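Local coordinates for protein collagen alpha-1(XV) chain (Homo sapiens, PDB 3N3F) that forms the trimerization domain of collagen XV, a multiplexin collagen, associating three chains and probably helping to select them and start triple-helix folding, at residues T4-M9 against L13-L18; S30-I35 against W41-L46. All coordinates share one frame; numbering follows the deposited sequence.

Interaction 1: T4-M9 against L13-L18; sequences TAFSNM and LQKAHL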
loop_
_atom_site.group_PDB
_atom_site.type_symbol
_atom_site.label_atom_id
_atom_site.label_comp_id
_atom_site.label_asym_id
_atom_site.label_seq_id
_atom_site.Cartn_x
_atom_site.Cartn_y
_atom_site.Cartn_z
ATOM N N THR A 4 6.384 6.380 5.960
ATOM C CA THR A 4 6.629 7.522 6.828
ATOM C C THR A 4 5.298 8.241 6.989
ATOM O O THR A 4 4.281 7.771 6.480
ATOM C CB THR A 4 7.685 8.476 6.228
ATOM O OG1 THR A 4 7.932 9.545 7.149
ATOM C CG2 THR A 4 7.208 9.047 4.897
ATOM N N ALA A 5 5.295 9.376 7.685
ATOM C CA ALA A 5 4.049 10.101 7.902
ATOM C C ALA A 5 4.200 11.607 8.077
ATOM O O ALA A 5 5.289 12.119 8.318
ATOM C CB ALA A 5 3.331 9.518 9.114
ATOM N N PHE A 6 3.076 12.304 7.948
ATOM C CA PHE A 6 3.018 13.750 8.117
ATOM C C PHE A 6 1.720 14.028 8.862
ATOM O O PHE A 6 0.815 13.197 8.860
ATOM C CB PHE A 6 2.996 14.455 6.756
ATOM C CG PHE A 6 4.277 14.318 5.979
ATOM C CD1 PHE A 6 5.368 15.138 6.254
ATOM C CD2 PHE A 6 4.401 13.351 4.984
ATOM C CE1 PHE A 6 6.564 14.994 5.548
ATOM C CE2 PHE A 6 5.590 13.199 4.274
ATOM C CZ PHE A 6 6.675 14.023 4.558
ATOM N N SER A 7 1.626 15.186 9.505
ATOM C CA SER A 7 0.411 15.524 10.229
ATOM C C SER A 7 -0.748 15.581 9.246
ATOM O O SER A 7 -1.805 14.993 9.478
ATOM C CB SER A 7 0.557 16.878 10.929
ATOM O OG SER A 7 1.497 16.817 11.988
ATOM N N ASN A 8 -0.528 16.276 8.134
ATOM C CA ASN A 8 -1.553 16.433 7.109
ATOM C C ASN A 8 -0.963 16.568 5.705
ATOM O O ASN A 8 0.256 16.554 5.524
ATOM C CB ASN A 8 -2.411 17.653 7.428
ATOM C CG ASN A 8 -1.581 18.847 7.832
ATOM O OD1 ASN A 8 -1.766 19.402 8.911
ATOM N ND2 ASN A 8 -0.654 19.247 6.968
ATOM N N MET A 9 -1.844 16.711 4.717
ATOM C CA MET A 9 -1.423 16.808 3.330
ATOM C C MET A 9 -0.474 17.961 3.041
ATOM O O MET A 9 0.512 17.788 2.330
ATOM C CB MET A 9 -2.636 16.919 2.406
ATOM C CG MET A 9 -2.269 16.801 0.936
ATOM S SD MET A 9 -3.658 17.053 -0.176
ATOM C CE MET A 9 -4.662 15.660 0.221
ATOM N N LEU A 13 3.096 17.952 1.264
ATOM C CA LEU A 13 3.365 18.712 0.046
ATOM C C LEU A 13 4.622 19.583 0.096
ATOM O O LEU A 13 5.267 19.804 -0.925
ATOM C CB LEU A 13 2.162 19.598 -0.305
ATOM C CG LEU A 13 0.849 18.927 -0.726
ATOM C CD1 LEU A 13 -0.227 19.989 -0.909
ATOM C CD2 LEU A 13 1.050 18.141 -2.015
ATOM N N GLN A 14 4.979 20.080 1.275
ATOM C CA GLN A 14 6.163 20.926 1.379
ATOM C C GLN A 14 7.449 20.158 1.678
ATOM O O GLN A 14 8.535 20.741 1.723
ATOM C CB GLN A 14 5.940 22.016 2.432
ATOM C CG GLN A 14 5.666 21.506 3.833
ATOM C CD GLN A 14 5.302 22.626 4.794
ATOM O OE1 GLN A 14 5.182 22.411 6.000
ATOM N NE2 GLN A 14 5.119 23.828 4.259
ATOM N N LYS A 15 7.330 18.849 1.861
ATOM C CA LYS A 15 8.491 18.019 2.163
ATOM C C LYS A 15 8.689 16.898 1.148
ATOM O O LYS A 15 9.017 15.771 1.505
ATOM C CB LYS A 15 8.353 17.444 3.573
ATOM C CG LYS A 15 8.362 18.518 4.657
ATOM C CD LYS A 15 8.104 17.937 6.034
ATOM C CE LYS A 15 8.304 18.985 7.121
ATOM N NZ LYS A 15 7.438 20.176 6.920
ATOM N N ALA A 16 8.507 17.232 -0.124
ATOM C CA ALA A 16 8.660 16.279 -1.212
ATOM C C ALA A 16 10.069 15.700 -1.296
ATOM O O ALA A 16 10.251 14.554 -1.703
ATOM C CB ALA A 16 8.295 16.946 -2.540
ATOM N N HIS A 17 11.066 16.488 -0.913
ATOM C CA HIS A 17 12.449 16.030 -0.979
ATOM C C HIS A 17 12.906 15.220 0.227
ATOM O O HIS A 17 14.042 14.745 0.267
ATOM C CB HIS A 17 13.379 17.220 -1.201
ATOM C CG HIS A 17 13.100 17.960 -2.471
ATOM N ND1 HIS A 17 13.022 17.329 -3.695
ATOM C CD2 HIS A 17 12.857 19.270 -2.707
ATOM C CE1 HIS A 17 12.743 18.220 -4.630
ATOM N NE2 HIS A 17 12.637 19.405 -4.057
ATOM N N LEU A 18 12.025 15.059 1.208
ATOM C CA LEU A 18 12.356 14.272 2.388
ATOM C C LEU A 18 11.841 12.849 2.212
ATOM O O LEU A 18 12.114 11.977 3.031
ATOM C CB LEU A 18 11.739 14.887 3.650
ATOM C CG LEU A 18 12.267 16.251 4.100
ATOM C CD1 LEU A 18 11.600 16.650 5.409
ATOM C CD2 LEU A 18 13.773 16.185 4.272
#
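Phe6 and Lys15 meet ring edge to methylene chain: Lys15 CD lies near the plane of the ring, 3.4 Å from Phe6 CE1, and Lys15 CB reaches the same corner at 3.6 Å from CE1. The lysine is thus not laid over a face of the ring; its aliphatic part borders the rim at CD1, CE1 and CZ. Lys15 CB points toward the phenylalanine; with CG anti to the carbonyl carbon (chi1 -64°) and the next two torsions extended, CD is laid at the ring edge, and the chain bends only at its last torsion, where NZ turns to a salt bridge with Asp11 of the intervening helix 9-13. The second meeting point is the helix itself. Leu13 N donates to Met9 O at 2.8 Å with an N-H...O angle of 160°, the i to i+4 bond of a helical turn, and Asn8 occupies the N-cap position just before it. On the side of that turn that faces the sheet, Met9 CG and Leu13 CG sit 4.1 Å apart, the two side chains slanting across one another, while Leu13 CG also rests 3.3 Å from Met9 O. Phe6 is buried, with Ile25, Met12 and Val19 as further neighbours, so an alanine here would probably open a gap beside the lysine methylenes and leave that chain freer to turn. Leu13 continues onto Trp41 and onto Pro53 of the second subunit. Ring and lysine carbons hold each other by packing alone, which fixes no direction; that comes from the single backbone bond and the Asp11 salt bridge.

Interaction 2: S30-I35 against W41-L46; sequences STEFFI and WKKLQL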
loop_
_atom_site.group_PDB
_atom_site.type_symbol
_atom_site.label_atom_id
_atom_site.label_comp_id
_atom_site.label_asym_id
_atom_site.label_seq_id
_atom_site.Cartn_x
_atom_site.Cartn_y
_atom_site.Cartn_z
ATOM N N SER A 30 -5.944 12.792 8.798
ATOM C CA SER A 30 -7.047 12.240 8.021
ATOM C C SER A 30 -6.987 10.716 7.859
ATOM O O SER A 30 -7.867 10.120 7.237
ATOM C CB SER A 30 -7.077 12.900 6.641
ATOM O OG SER A 30 -5.849 12.712 5.960
ATOM N N THR A 31 -5.961 10.098 8.433
ATOM C CA THR A 31 -5.764 8.655 8.342
ATOM C C THR A 31 -5.866 8.203 6.888
ATOM O O THR A 31 -6.554 7.235 6.565
ATOM C CB THR A 31 -6.783 7.862 9.212
ATOM O OG1 THR A 31 -8.099 7.975 8.662
ATOM C CG2 THR A 31 -6.786 8.394 10.638
ATOM N N GLU A 32 -5.183 8.935 6.011
ATOM C CA GLU A 32 -5.166 8.618 4.591
ATOM C C GLU A 32 -3.758 8.216 4.193
ATOM O O GLU A 32 -2.803 8.431 4.941
ATOM C CB GLU A 32 -5.613 9.824 3.760
ATOM C CG GLU A 32 -7.055 10.223 3.990
ATOM C CD GLU A 32 -7.513 11.331 3.063
ATOM O OE1 GLU A 32 -6.877 12.408 3.055
ATOM O OE2 GLU A 32 -8.513 11.124 2.345
ATOM N N PHE A 33 -3.632 7.632 3.009
ATOM C CA PHE A 33 -2.334 7.196 2.528
ATOM C C PHE A 33 -2.047 7.698 1.128
ATOM O O PHE A 33 -2.933 7.743 0.275
ATOM C CB PHE A 33 -2.255 5.669 2.552
ATOM C CG PHE A 33 -1.355 5.122 3.625
ATOM C CD1 PHE A 33 0.019 5.026 3.417
ATOM C CD2 PHE A 33 -1.880 4.692 4.840
ATOM C CE1 PHE A 33 0.859 4.507 4.405
ATOM C CE2 PHE A 33 -1.049 4.172 5.835
ATOM C CZ PHE A 33 0.322 4.079 5.616
ATOM N N PHE A 34 -0.797 8.080 0.912
ATOM C CA PHE A 34 -0.325 8.558 -0.380
ATOM C C PHE A 34 0.948 7.792 -0.685
ATOM O O PHE A 34 1.505 7.134 0.189
ATOM C CB PHE A 34 -0.003 10.053 -0.322
ATOM C CG PHE A 34 -1.208 10.934 -0.399
ATOM C CD1 PHE A 34 -1.631 11.447 -1.621
ATOM C CD2 PHE A 34 -1.934 11.243 0.748
ATOM C CE1 PHE A 34 -2.760 12.256 -1.698
ATOM C CE2 PHE A 34 -3.064 12.049 0.679
ATOM C CZ PHE A 34 -3.477 12.558 -0.545
ATOM N N ILE A 35 1.389 7.854 -1.931
ATOM C CA ILE A 35 2.620 7.192 -2.318
ATOM C C ILE A 35 3.460 8.233 -3.032
ATOM O O ILE A 35 2.963 8.958 -3.887
ATOM C CB ILE A 35 2.369 6.018 -3.279
ATOM C CG1 ILE A 35 1.555 6.499 -4.478
ATOM C CG2 ILE A 35 1.648 4.901 -2.556
ATOM C CD1 ILE A 35 1.608 5.570 -5.654
ATOM N N TRP A 41 3.082 12.801 -6.008
ATOM C CA TRP A 41 2.471 11.784 -5.171
ATOM C C TRP A 41 1.200 11.310 -5.854
ATOM O O TRP A 41 0.708 11.935 -6.796
ATOM C CB TRP A 41 2.068 12.361 -3.808
ATOM C CG TRP A 41 3.121 13.130 -3.071
ATOM C CD1 TRP A 41 3.882 12.687 -2.027
ATOM C CD2 TRP A 41 3.479 14.500 -3.275
ATOM N NE1 TRP A 41 4.686 13.700 -1.561
ATOM C CE2 TRP A 41 4.458 14.825 -2.310
ATOM C CE3 TRP A 41 3.063 15.491 -4.178
ATOM C CZ2 TRP A 41 5.032 16.100 -2.222
ATOM C CZ3 TRP A 41 3.635 16.759 -4.089
ATOM C CH2 TRP A 41 4.607 17.051 -3.118
ATOM N N LYS A 42 0.670 10.200 -5.360
ATOM C CA LYS A 42 -0.581 9.637 -5.849
ATOM C C LYS A 42 -1.311 9.136 -4.613
ATOM O O LYS A 42 -0.713 8.493 -3.752
ATOM C CB LYS A 42 -0.331 8.482 -6.819
ATOM C CG LYS A 42 0.065 8.920 -8.222
ATOM C CD LYS A 42 0.180 7.720 -9.154
ATOM C CE LYS A 42 0.392 8.151 -10.590
ATOM N NZ LYS A 42 0.484 6.982 -11.511
ATOM N N LYS A 43 -2.599 9.443 -4.519
ATOM C CA LYS A 43 -3.391 9.036 -3.369
ATOM C C LYS A 43 -3.834 7.586 -3.471
ATOM O O LYS A 43 -4.311 7.147 -4.515
ATOM C CB LYS A 43 -4.622 9.937 -3.230
ATOM C CG LYS A 43 -5.427 9.687 -1.969
ATOM C CD LYS A 43 -6.506 10.739 -1.770
ATOM C CE LYS A 43 -7.139 10.606 -0.396
ATOM N NZ LYS A 43 -8.096 11.703 -0.109
ATOM N N LEU A 44 -3.663 6.843 -2.384
ATOM C CA LEU A 44 -4.070 5.451 -2.352
ATOM C C LEU A 44 -5.566 5.415 -2.035
ATOM O O LEU A 44 -6.025 6.114 -1.135
ATOM C CB LEU A 44 -3.296 4.702 -1.266
ATOM C CG LEU A 44 -2.677 3.370 -1.695
ATOM C CD1 LEU A 44 -1.356 3.638 -2.371
ATOM C CD2 LEU A 44 -2.439 2.503 -0.489
ATOM N N GLN A 45 -6.320 4.619 -2.789
ATOM C CA GLN A 45 -7.763 4.470 -2.592
ATOM C C GLN A 45 -8.062 3.592 -1.379
ATOM O O GLN A 45 -7.818 2.382 -1.399
ATOM C CB GLN A 45 -8.396 3.838 -3.830
ATOM C CG GLN A 45 -8.184 4.619 -5.109
ATOM C CD GLN A 45 -9.120 5.805 -5.239
ATOM O OE1 GLN A 45 -9.139 6.699 -4.390
ATOM N NE2 GLN A 45 -9.907 5.818 -6.311
ATOM N N LEU A 46 -8.601 4.201 -0.328
ATOM C CA LEU A 46 -8.926 3.469 0.892
ATOM C C LEU A 46 -10.424 3.473 1.154
ATOM O O LEU A 46 -11.135 4.392 0.751
ATOM C CB LEU A 46 -8.207 4.089 2.088
ATOM C CG LEU A 46 -6.680 4.079 2.054
ATOM C CD1 LEU A 46 -6.136 4.808 3.272
ATOM C CD2 LEU A 46 -6.191 2.653 2.018
HETATM O O HOH W 1 -5.991 7.505 1.322
#
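Lys43 serves two partners at once, its methylenes crossing the Phe34 ring while its ammonium group reaches Glu32. Lys43 CG stands over one face of that ring, offset toward the rim, in a CH-pi contact, 4.0 Å from the centroid and 25° off the normal. CG is anti to the backbone N (chi1 -174°) and the chain stays extended, carrying NZ on to a 2.6 Å salt bridge with Glu32 OE2, approached from above the carboxylate plane. Ser30 OG donates to the other oxygen, OE1, and probably steadies the carboxylate. The backbones form an antiparallel ladder: Ile35 and Lys42 are a hydrogen-bonded pair, Ile35 N donating to Lys42 O at 2.9 Å and Lys42 N to Ile35 O at 3.0 Å, and Phe34 and Lys43 a non-hydrogen-bonded one. Leu44 N adds a bond to Phe33 O at 2.9 Å; water 1 bridges Phe33 N and Leu44 O. Ile35 CG2 and Leu44 CD1 are tightly packed at 3.3 Å. Strand 32-37 lies between strands 23-27 and 40-43, and Phe34 and Trp41 both pack against Met12 of helix 9-13. Past the edge, Trp41 pairs with a strand of the second subunit, continuing the sheet.

Along the chain, interaction 1 is complete before interaction 2 begins, and their centres lie about 12 Å apart. Interaction 1 starts on the outer strand 3-6 and passes through helix 9-13; interaction 2 is the hairpin of strands 32-37 and 40-43, toward the opposite edge of the same sheet, with strand 23-27 between. The helix and the loop after it close the distance: Met9 CE touches Phe34 CZ at 3.4 Å, and Ala16 CB meets Trp41 CZ2, also at 3.4 Å. Helix and sheet are thereby packed as one unit within the trimerization domain. Both interactions also touch the second subunit, and interaction 2 reaches the third, consistent with a compact fold built for three-chain association.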